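Fe2OG dioxygenase domain-containing protein (Pseudomonas putida, PDB 4J25) is a prolyl-4-hydroxylase of the iron- and 2-oxoglutarate-dependent oxygenase family, which probably hydroxylates proline residues in a protein substrate. Local coordinates at residues M157-L162 / T218-R223. Sequence-based numbering, arbitrary orientation. Where two conformers were deposited one is given.
Sequences MVSAVL and TGWFRR. With OGA (N-oxalylglycine), chain J.
Two antiparallel strands of the double-stranded beta-helix, 157-162 and 218-222, pair beside the cosubstrate pocket, with Ser159 opposite Trp220 and Val161 opposite Thr218 in non-hydrogen-bonded pairs. Between them Ala160 and Gly219 exchange backbone bonds, Gly219 N to Ala160 O at 2.8 Å and Ala160 N to Gly219 O at 3.0 Å. At the far end Phe221 faces both Met157 and Val158, a classic beta bulge: Phe221 O takes a nearly straight bond from Met157 N (2.9 Å, 174° at the hydrogen) and a weak one from Val158 N, while Phe221 N donates to Val158 O at 2.9 Å.

On the pocket face, Ser159 OG stands 3.3 Å from Trp220 CD1 at the indole edge. Trp220 CG lies beside the backbone N, anti to the carbonyl carbon (chi1 -59°), and with the ring turned about CB-CG, NE1 donates to Asp148 OD2, an oxygen that Ser159 OG also binds. Both residues thus hold, from the second shell, a carboxylate that ligates manganese, and probably fix its orientation. On the same edge of the indole, CZ2 comes 3.8 Å from N-oxalylglycine O2, which lies in the ring plane. A leucine in place of Trp220 would probably take the indole donor from Asp148 OD2, leaving Ser159 as the one of the two to hold it, and open a gap beside the ligand carboxylate. Val161 CG1 approaches the inhibitor's other carboxylate, 3.8 Å from OGA O3.

On the opposite face, that of Val158, Ala160 and Phe221, Val158 CB packs 3.9 Å from Phe221 CD2, and Phe221 continues onto Leu115 and Arg116 of helix 103-123. Strand 195-199 pairs with 157-162 on the edge away from 218-222, while strand 129-137 borders 218-222, so both strands are interior to the sheet.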
loop_
_atom_site.group_PDB
_atom_site.type_symbol
_atom_site.label_atom_id
_atom_site.label_comp_id
_atom_site.label_asym_id
_atom_site.label_seq_id
_atom_site.Cartn_x
_atom_site.Cartn_y
_atom_site.Cartn_z
ATOM N N MET A 157 10.514 5.293 3.158
ATOM C CA MET A 157 10.366 5.342 4.599
ATOM C C MET A 157 9.103 4.618 5.078
ATOM O O MET A 157 9.083 4.057 6.160
ATOM C CB MET A 157 10.282 6.791 5.066
ATOM C CG MET A 157 11.526 7.613 4.796
ATOM S SD MET A 157 13.006 6.847 5.516
ATOM C CE MET A 157 12.654 7.021 7.253
ATOM N N VAL A 158 8.034 4.678 4.292
ATOM C CA VAL A 158 6.774 4.074 4.690
ATOM C C VAL A 158 6.159 3.408 3.475
ATOM O O VAL A 158 6.107 4.004 2.417
ATOM C CB VAL A 158 5.757 5.124 5.221
ATOM C CG1 VAL A 158 4.432 4.429 5.615
ATOM C CG2 VAL A 158 6.334 5.929 6.402
ATOM N N SER A 159 5.686 2.185 3.645
ATOM C CA SER A 159 5.126 1.396 2.561
ATOM C C SER A 159 3.624 1.393 2.694
ATOM O O SER A 159 3.107 1.425 3.792
ATOM C CB SER A 159 5.615 -0.046 2.652
ATOM O OG SER A 159 7.027 -0.096 2.658
ATOM N N ALA A 160 2.924 1.337 1.572
ATOM C CA ALA A 160 1.477 1.316 1.587
ATOM C C ALA A 160 0.993 0.490 0.402
ATOM O O ALA A 160 1.408 0.707 -0.744
ATOM C CB ALA A 160 0.920 2.730 1.534
ATOM N N VAL A 161 0.137 -0.475 0.698
ATOM C CA VAL A 161 -0.432 -1.351 -0.306
ATOM C C VAL A 161 -1.944 -1.292 -0.191
ATOM O O VAL A 161 -2.489 -1.497 0.901
ATOM C CB VAL A 161 -0.034 -2.814 -0.072
ATOM C CG1 VAL A 161 -0.362 -3.644 -1.318
ATOM C CG2 VAL A 161 1.403 -2.926 0.272
ATOM N N LEU A 162 -2.617 -1.019 -1.309
ATOM C CA LEU A 162 -4.074 -1.072 -1.362
ATOM C C LEU A 162 -4.488 -2.325 -2.137
ATOM O O LEU A 162 -4.013 -2.558 -3.251
ATOM C CB LEU A 162 -4.654 0.195 -2.017
ATOM C CG LEU A 162 -6.196 0.199 -2.146
ATOM C CD1 LEU A 162 -6.879 0.368 -0.812
ATOM C CD2 LEU A 162 -6.636 1.295 -3.087
ATOM N N THR A 218 0.607 -0.813 -5.009
ATOM C CA THR A 218 1.696 -0.790 -4.052
ATOM C C THR A 218 2.519 0.493 -4.207
ATOM O O THR A 218 2.730 0.979 -5.320
ATOM C CB THR A 218 2.581 -2.036 -4.227
ATOM O OG1 THR A 218 3.525 -2.112 -3.155
ATOM C CG2 THR A 218 3.308 -2.011 -5.567
ATOM N N GLY A 219 2.974 1.049 -3.088
ATOM C CA GLY A 219 3.677 2.311 -3.125
ATOM C C GLY A 219 4.539 2.587 -1.905
ATOM O O GLY A 219 4.539 1.812 -0.941
ATOM N N TRP A 220 5.227 3.727 -1.947
ATOM C CA TRP A 220 6.158 4.140 -0.886
ATOM C C TRP A 220 6.189 5.635 -0.774
ATOM O O TRP A 220 6.218 6.344 -1.797
ATOM C CB TRP A 220 7.568 3.620 -1.173
ATOM C CG TRP A 220 7.565 2.148 -1.266
ATOM C CD1 TRP A 220 7.689 1.260 -0.242
ATOM C CD2 TRP A 220 7.369 1.376 -2.454
ATOM N NE1 TRP A 220 7.590 -0.019 -0.721
ATOM C CE2 TRP A 220 7.376 0.027 -2.076
ATOM C CE3 TRP A 220 7.159 1.702 -3.801
ATOM C CZ2 TRP A 220 7.214 -0.999 -2.993
ATOM C CZ3 TRP A 220 6.991 0.696 -4.703
ATOM C CH2 TRP A 220 7.021 -0.644 -4.303
ATOM N N PHE A 221 6.115 6.111 0.462
ATOM C CA PHE A 221 6.394 7.498 0.768
ATOM C C PHE A 221 7.895 7.635 0.951
ATOM O O PHE A 221 8.514 6.817 1.649
ATOM C CB PHE A 221 5.697 7.924 2.063
ATOM C CG PHE A 221 4.197 7.863 2.013
ATOM C CD1 PHE A 221 3.472 8.928 1.499
ATOM C CD2 PHE A 221 3.514 6.765 2.503
ATOM C CE1 PHE A 221 2.085 8.889 1.446
ATOM C CE2 PHE A 221 2.134 6.717 2.449
ATOM C CZ PHE A 221 1.421 7.789 1.928
ATOM N N ARG A 222 8.474 8.681 0.362
ATOM C CA ARG A 222 9.915 8.848 0.332
ATOM C C ARG A 222 10.382 10.178 0.897
ATOM O O ARG A 222 9.659 11.161 0.845
ATOM C CB ARG A 222 10.421 8.747 -1.100
ATOM C CG ARG A 222 9.960 7.525 -1.845
ATOM C CD ARG A 222 10.641 7.419 -3.190
ATOM N NE ARG A 222 10.284 8.541 -4.044
ATOM C CZ ARG A 222 10.831 8.794 -5.229
ATOM N NH1 ARG A 222 11.774 8.006 -5.722
ATOM N NH2 ARG A 222 10.425 9.847 -5.922
ATOM N N ARG A 223 11.590 10.173 1.454
ATOM C CA ARG A 223 12.338 11.387 1.769
ATOM C C ARG A 223 13.189 11.780 0.574
ATOM O O ARG A 223 13.434 10.968 -0.322
ATOM C CB ARG A 223 13.329 11.145 2.916
ATOM C CG ARG A 223 12.727 10.846 4.249
ATOM C CD ARG A 223 13.824 10.531 5.279
ATOM N NE ARG A 223 14.797 11.618 5.374
ATOM C CZ ARG A 223 14.674 12.672 6.173
ATOM N NH1 ARG A 223 13.627 12.784 6.980
ATOM N NH2 ARG A 223 15.613 13.612 6.180
HETATM C C1 OGA J . 6.136 -5.106 -2.541
HETATM C C2 OGA J . 5.296 -5.968 -1.650
HETATM C C4 OGA J . 3.113 -6.958 -1.054
HETATM C C5 OGA J . 1.688 -7.040 -1.484
HETATM O O1 OGA J . 5.646 -4.760 -3.654
HETATM O O2 OGA J . 7.301 -4.718 -2.169
HETATM O "O2'" OGA J . 5.804 -6.511 -0.680
HETATM O O3 OGA J . 0.798 -7.242 -0.622
HETATM N N1 OGA J . 3.889 -6.146 -1.931
HETATM O O4 OGA J . 1.369 -6.906 -2.695
#